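Side-chain contacts in uncharacterized protein (Bacteroides eggerthii, PDB 4FTD), which is of unknown function but, as a six-bladed beta-propeller joined to an immunoglobulin-like domain, may take part in carbohydrate metabolism: residues A[220-223]-A[224-227]; A[263-266]-A[267-271]; A[281-284]-A[285-288]. One frame throughout, in Å; residues are numbered along the deposited sequence.

Contact 1 (A[220-223]-A[224-227])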
loop_
_atom_site.group_PDB
_atom_site.type_symbol
_atom_site.label_atom_id
_atom_site.label_comp_id
_atom_site.label_asym_id
_atom_site.label_seq_id
_atom_site.Cartn_x
_atom_site.Cartn_y
_atom_site.Cartn_z
ATOM N N TRP A 220 2.842 22.705 -12.034
ATOM C CA TRP A 220 1.871 22.695 -13.109
ATOM C C TRP A 220 0.507 22.478 -12.492
ATOM O O TRP A 220 0.270 21.445 -11.831
ATOM C CB TRP A 220 2.140 21.528 -14.078
ATOM C CG TRP A 220 3.281 21.769 -14.986
ATOM C CD1 TRP A 220 3.219 22.135 -16.308
ATOM C CD2 TRP A 220 4.658 21.613 -14.674
ATOM N NE1 TRP A 220 4.482 22.276 -16.818
ATOM C CE2 TRP A 220 5.389 21.936 -15.839
ATOM C CE3 TRP A 220 5.360 21.264 -13.506
ATOM C CZ2 TRP A 220 6.778 21.901 -15.876
ATOM C CZ3 TRP A 220 6.743 21.220 -13.558
ATOM C CH2 TRP A 220 7.431 21.537 -14.724
ATOM N N GLU A 221 -0.381 23.434 -12.689
ATOM C CA GLU A 221 -1.746 23.352 -12.153
ATOM C C GLU A 221 -2.476 22.148 -12.731
ATOM O O GLU A 221 -3.111 21.376 -12.015
ATOM C CB GLU A 221 -2.502 24.648 -12.511
ATOM C CG GLU A 221 -3.948 24.743 -12.036
ATOM C CD GLU A 221 -4.106 24.996 -10.545
ATOM O OE1 GLU A 221 -3.250 25.680 -9.916
ATOM O OE2 GLU A 221 -5.127 24.525 -9.995
ATOM N N THR A 222 -2.377 22.017 -14.047
ATOM C CA THR A 222 -2.935 20.916 -14.797
ATOM C C THR A 222 -1.860 20.438 -15.794
ATOM O O THR A 222 -0.911 21.166 -16.073
ATOM C CB THR A 222 -4.157 21.363 -15.662
ATOM O OG1 THR A 222 -3.689 22.072 -16.816
ATOM C CG2 THR A 222 -5.154 22.249 -14.893
ATOM N N PRO A 223 -2.057 19.264 -16.411
ATOM C CA PRO A 223 -1.101 18.735 -17.391
ATOM C C PRO A 223 -0.791 19.601 -18.587
ATOM O O PRO A 223 0.289 19.479 -19.145
ATOM C CB PRO A 223 -1.789 17.460 -17.873
ATOM C CG PRO A 223 -2.529 16.983 -16.655
ATOM C CD PRO A 223 -3.068 18.246 -16.048
ATOM N N THR A 224 -1.726 20.462 -18.983
ATOM C CA THR A 224 -1.551 21.323 -20.154
ATOM C C THR A 224 -1.169 22.762 -19.752
ATOM O O THR A 224 -1.061 23.617 -20.602
ATOM C CB THR A 224 -2.834 21.302 -21.040
ATOM O OG1 THR A 224 -3.960 21.642 -20.243
ATOM C CG2 THR A 224 -3.092 19.910 -21.646
ATOM N N SER A 225 -0.906 23.016 -18.467
ATOM C CA SER A 225 -0.608 24.391 -17.973
ATOM C C SER A 225 0.809 24.818 -18.329
ATOM O O SER A 225 1.659 23.984 -18.550
ATOM C CB SER A 225 -0.722 24.427 -16.437
ATOM O OG SER A 225 -2.027 24.073 -16.031
ATOM N N ASN A 226 1.056 26.123 -18.324
ATOM C CA ASN A 226 2.415 26.651 -18.341
ATOM C C ASN A 226 3.046 26.294 -17.009
ATOM O O ASN A 226 2.342 26.257 -15.986
ATOM C CB ASN A 226 2.457 28.169 -18.459
ATOM C CG ASN A 226 1.726 28.689 -19.687
ATOM O OD1 ASN A 226 1.720 28.075 -20.733
ATOM N ND2 ASN A 226 1.113 29.833 -19.547
ATOM N N PRO A 227 4.361 26.055 -16.992
ATOM C CA PRO A 227 5.048 25.807 -15.753
ATOM C C PRO A 227 5.101 27.112 -14.905
ATOM O O PRO A 227 5.199 28.173 -15.483
ATOM C CB PRO A 227 6.463 25.441 -16.225
ATOM C CG PRO A 227 6.636 26.191 -17.514
ATOM C CD PRO A 227 5.289 26.082 -18.142
HETATM O O HOH W 1 0.719 25.903 -13.626
HETATM O O HOH W 2 2.067 21.470 -19.611
#

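Contact 2 (A[263-266]-A[267-271])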
loop_
_atom_site.group_PDB
_atom_site.type_symbol
_atom_site.label_atom_id
_atom_site.label_comp_id
_atom_site.label_asym_id
_atom_site.label_seq_id
_atom_site.Cartn_x
_atom_site.Cartn_y
_atom_site.Cartn_z
ATOM N N PHE A 263 14.317 17.489 1.527
ATOM C CA PHE A 263 15.366 17.258 0.537
ATOM C C PHE A 263 16.652 16.910 1.253
ATOM O O PHE A 263 17.272 17.775 1.887
ATOM C CB PHE A 263 15.611 18.484 -0.293
ATOM C CG PHE A 263 14.471 18.921 -1.176
ATOM C CD1 PHE A 263 14.156 18.256 -2.343
ATOM C CD2 PHE A 263 13.774 20.078 -0.864
ATOM C CE1 PHE A 263 13.185 18.763 -3.204
ATOM C CE2 PHE A 263 12.840 20.598 -1.692
ATOM C CZ PHE A 263 12.540 19.958 -2.871
ATOM N N GLY A 264 17.071 15.661 1.176
ATOM C CA GLY A 264 18.351 15.275 1.837
ATOM C C GLY A 264 19.566 15.631 0.996
ATOM O O GLY A 264 19.539 15.474 -0.208
ATOM N N ASP A 265 20.647 16.067 1.616
ATOM C CA ASP A 265 21.860 16.383 0.853
ATOM C C ASP A 265 22.508 15.081 0.390
ATOM O O ASP A 265 22.258 13.992 0.969
ATOM C CB ASP A 265 22.833 17.337 1.568
ATOM C CG ASP A 265 23.544 16.744 2.773
ATOM O OD1 ASP A 265 22.978 15.896 3.453
ATOM O OD2 ASP A 265 24.672 17.196 3.096
ATOM N N ASN A 266 23.336 15.199 -0.650
ATOM C CA ASN A 266 23.978 14.036 -1.231
ATOM C C ASN A 266 24.852 13.327 -0.177
ATOM O O ASN A 266 24.814 12.101 -0.092
ATOM C CB ASN A 266 24.796 14.414 -2.452
ATOM C CG ASN A 266 25.447 13.213 -3.078
ATOM O OD1 ASN A 266 26.545 12.858 -2.723
ATOM N ND2 ASN A 266 24.756 12.576 -3.983
ATOM N N ALA A 267 25.537 14.097 0.660
ATOM C CA ALA A 267 26.439 13.538 1.698
ATOM C C ALA A 267 25.679 12.935 2.899
ATOM O O ALA A 267 26.275 12.355 3.770
ATOM C CB ALA A 267 27.476 14.594 2.141
ATOM N N ALA A 268 24.365 13.112 2.962
ATOM C CA ALA A 268 23.519 12.595 4.063
ATOM C C ALA A 268 23.922 13.213 5.416
ATOM O O ALA A 268 24.046 12.512 6.425
ATOM C CB ALA A 268 23.556 11.055 4.117
ATOM N N THR A 269 24.189 14.518 5.414
ATOM C CA THR A 269 24.436 15.269 6.657
ATOM C C THR A 269 23.150 15.926 7.157
ATOM O O THR A 269 23.020 16.194 8.344
ATOM C CB THR A 269 25.508 16.361 6.526
ATOM O OG1 THR A 269 25.061 17.340 5.585
ATOM C CG2 THR A 269 26.893 15.766 6.111
ATOM N N GLU A 270 22.211 16.221 6.266
ATOM C CA GLU A 270 21.001 16.917 6.673
ATOM C C GLU A 270 19.882 16.744 5.694
ATOM O O GLU A 270 20.065 16.180 4.630
ATOM C CB GLU A 270 21.316 18.440 6.831
ATOM C CG GLU A 270 22.128 19.137 5.696
ATOM C CD GLU A 270 21.305 19.629 4.495
ATOM O OE1 GLU A 270 20.081 19.409 4.469
ATOM O OE2 GLU A 270 21.872 20.263 3.551
ATOM N N PHE A 271 18.726 17.268 6.086
ATOM C CA PHE A 271 17.589 17.517 5.228
ATOM C C PHE A 271 17.270 18.998 5.289
ATOM O O PHE A 271 17.347 19.604 6.337
ATOM C CB PHE A 271 16.352 16.784 5.729
ATOM C CG PHE A 271 16.320 15.329 5.407
ATOM C CD1 PHE A 271 16.762 14.403 6.315
ATOM C CD2 PHE A 271 15.826 14.888 4.202
ATOM C CE1 PHE A 271 16.729 13.067 6.024
ATOM C CE2 PHE A 271 15.787 13.552 3.906
ATOM C CZ PHE A 271 16.236 12.637 4.820
#

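Contact 3 (A[281-284]-A[285-288])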
loop_
_atom_site.group_PDB
_atom_site.type_symbol
_atom_site.label_atom_id
_atom_site.label_comp_id
_atom_site.label_asym_id
_atom_site.label_seq_id
_atom_site.Cartn_x
_atom_site.Cartn_y
_atom_site.Cartn_z
ATOM N N THR A 281 2.914 28.270 -2.571
ATOM C CA THR A 281 3.702 29.281 -1.870
ATOM C C THR A 281 4.745 28.597 -0.997
ATOM O O THR A 281 4.382 27.959 -0.021
ATOM C CB THR A 281 2.803 30.164 -0.976
ATOM O OG1 THR A 281 1.794 30.751 -1.795
ATOM C CG2 THR A 281 3.575 31.286 -0.310
ATOM N N VAL A 282 6.025 28.747 -1.350
ATOM C CA VAL A 282 7.148 28.155 -0.620
ATOM C C VAL A 282 7.678 29.241 0.355
ATOM O O VAL A 282 8.143 30.283 -0.074
ATOM C CB VAL A 282 8.220 27.643 -1.590
ATOM C CG1 VAL A 282 9.479 27.168 -0.879
ATOM C CG2 VAL A 282 7.647 26.508 -2.445
ATOM N N ASP A 283 7.601 28.984 1.658
ATOM C CA ASP A 283 8.092 29.918 2.694
ATOM C C ASP A 283 9.626 29.849 2.901
ATOM O O ASP A 283 10.122 29.099 3.762
ATOM C CB ASP A 283 7.343 29.653 4.016
ATOM C CG ASP A 283 7.686 30.653 5.111
ATOM O OD1 ASP A 283 8.582 31.519 4.895
ATOM O OD2 ASP A 283 7.064 30.560 6.195
ATOM N N ILE A 284 10.361 30.658 2.131
ATOM C CA ILE A 284 11.840 30.692 2.172
ATOM C C ILE A 284 12.424 31.114 3.509
ATOM O O ILE A 284 13.466 30.623 3.893
ATOM C CB ILE A 284 12.480 31.478 0.994
ATOM C CG1 ILE A 284 12.038 32.957 0.955
ATOM C CG2 ILE A 284 12.182 30.740 -0.297
ATOM C CD1 ILE A 284 12.576 33.764 -0.223
ATOM N N GLY A 285 11.719 31.965 4.248
ATOM C CA GLY A 285 12.144 32.346 5.592
ATOM C C GLY A 285 12.009 31.253 6.645
ATOM O O GLY A 285 12.549 31.400 7.729
ATOM N N ASN A 286 11.292 30.165 6.360
ATOM C CA ASN A 286 11.162 29.073 7.329
ATOM C C ASN A 286 11.705 27.726 6.894
ATOM O O ASN A 286 11.298 26.691 7.441
ATOM C CB ASN A 286 9.724 28.967 7.833
ATOM C CG ASN A 286 9.430 30.002 8.862
ATOM O OD1 ASN A 286 10.120 30.072 9.875
ATOM N ND2 ASN A 286 8.436 30.831 8.610
ATOM N N ILE A 287 12.636 27.736 5.942
ATOM C CA ILE A 287 13.346 26.506 5.602
ATOM C C ILE A 287 14.177 26.160 6.819
ATOM O O ILE A 287 14.853 27.021 7.344
ATOM C CB ILE A 287 14.272 26.655 4.387
ATOM C CG1 ILE A 287 13.413 26.897 3.128
ATOM C CG2 ILE A 287 15.178 25.419 4.271
ATOM C CD1 ILE A 287 14.184 27.314 1.905
ATOM N N LYS A 288 14.072 24.920 7.260
ATOM C CA LYS A 288 14.839 24.412 8.386
ATOM C C LYS A 288 15.850 23.370 7.898
ATOM O O LYS A 288 15.581 22.607 6.960
ATOM C CB LYS A 288 13.936 23.737 9.424
ATOM C CG LYS A 288 12.806 24.555 10.021
ATOM C CD LYS A 288 13.244 25.795 10.780
ATOM C CE LYS A 288 12.031 26.457 11.435
ATOM N NZ LYS A 288 12.181 27.937 11.479
HETATM O O HOH W 3 15.092 30.057 5.845
#

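Contact 1 (A[220-223]-A[224-227])
The loop between strands 215-220 and 228-233 turns back on itself through a type I beta turn, and Thr-222 and Ser-225 meet at the two ends of that turn. Ser-225 N donates to Thr-222 O at 3.0 Å, which closes the turn. A second link joins the same two residues through their side chains: Thr-222 OG1 and Ser-225 OG lie 2.7 Å apart and are hydrogen-bonded. Ser-225 OG stands beside its own backbone N (chi1 -60°), which brings the hydroxyl to Thr-222 OG1. Ser-225 OG also lies 3.6 Å from Glu-221 CB.

At the base of the loop, Pro-227 packs on the indole of Trp-220. Pro-227 CA sits over the five-membered ring, 4.0 Å from its centroid, in a CH-pi contact. Pro-227 CB rests on the same ring system nearer the rim, 3.6 Å from Trp-220 CZ2. At the ring edge, Trp-220 CD1 comes within 3.3 Å of Ser-225 O. The indole N-H looks elsewhere: Trp-220 NE1 donates to Asp-181 O.

One water bridges the two limbs of the loop, from Glu-221 N to Asn-226 O. A second spans the turn between Pro-223 O and Ser-225 O, 2.8 Å from the latter. This is a hairpin connection between the last two strands of a four-stranded antiparallel propeller blade.

Contact 2 (A[263-266]-A[267-271])
Phe-263 meets Phe-271 through its backbone: Phe-263 O receives a CA-H...O contact from Phe-271 CA at 3.4 Å. The Phe-263 ring packs edge-to-face with Phe-215.

Gly-264 pairs with Phe-271 in an antiparallel, non-hydrogen-bonded bridge. The Phe-271 ring lies obliquely against the glycine backbone, with Phe-271 CD2 3.4 Å from Gly-264 N. Farther out, Phe-271 meets Trp-313 with the ring planes nearly perpendicular.

Asp-265 carries most of the polar contact. Its N donates to Glu-270 O, and its O accepts from Ala-268 N at 3.0 Å. Its CG lies between the backbone N and the carbonyl carbon (chi1 70°), which turns the carboxylate in across the turn. Asp-265 OD1 takes two backbone donors: Thr-269 N at 2.7 Å on the syn lone pair, and Glu-270 N at 2.9 Å from above the carboxylate plane. The second bond is the straighter, at 163°. Asp-265 OD2 accepts from Thr-269 OG1 at 2.5 Å, met on the syn side and 30° out of the carboxylate plane. The two side chains cross at about a right angle. Three bonds therefore fix the rotation of this buried carboxylate. Glu-270 OE2 is 4.2 Å from Asp-265 OD2, and bonds from His-245 NE2 and Gly-242 N to the glutamate oxygen may offset the like charges.

Asn-266 ND2 is hydrogen-bonded to Asp-247 OD2. Backbone bonds also join Asn-266 to Arg-244. The type I turn from Asp-265 to Ala-268, braced by its first side chain, closes a beta hairpin within a propeller blade.

Contact 3 (A[281-284]-A[285-288])
Asp-283 and Asn-286 set their flat side-chain groups nearly at right angles, with the carboxylate and amide planes 83° apart. The amide of Asn-286 presents an N-H straight at the carboxylate: Asn-286 ND2 to Asp-283 OD2 is 2.8 Å, with an angle of 176° at the hydrogen. The acceptor lies in the amide plane of Asn-286. Seen from the other group, Asn-286 ND2 meets Asp-283 OD2 from above the carboxylate plane.

Asp-283 CG is anti to the backbone N (chi1 -175°), and Asn-286 CG lies beside its own N. These torsions bring the two groups together across the turn. Asn-286 CB also touches Asp-283 OD2, at 3.5 Å. Asn-286 N also donates to Asp-283 O, at 3.0 Å. Asp-283 is also the centre of an inverse gamma turn. The far end of the Asn-286 amide has a weak bond, in which Lys-288 NZ donates to Asn-286 OD1 over 3.4 Å.

Ile-287 CG1 and CD1 rest near Ile-284 O, with CG1 at 3.8 Å, and Ile-287 also touches Ile-233 of strand 228-233. A water donates to Ile-284 O at 2.6 Å and more weakly to Ile-287 O.

Asp-283 and Asn-286 both touch Pro-275 of the adjoining strand. The chemistry is that of an interruption in edge strand 281-291, where Asp-283 and Asn-286 share one backbone and one side-chain bond. The carboxylate would be expected to polarise the amide, strengthening a link made at the protein surface.

In the fold
Contacts 2 and 3 belong to one four-stranded antiparallel blade of the propeller. Contact 2 closes the hairpin of strands 259-264 and 270-277, and contact 3 lies in the outermost strand, 281-291, which pairs with 270-277. Their centres are about 17 Å apart and their nearest atoms about 4 Å, without touching. Contact 1 belongs to the blade before it in the chain, between strands 215-220 and 228-233. Its centre is about 23 Å from that of contact 3 and about 30 Å from that of contact 2. Val-282 and Ile-287 of contact 3 touch strand 228-233, so contact 3 takes part in the packing between the two blades.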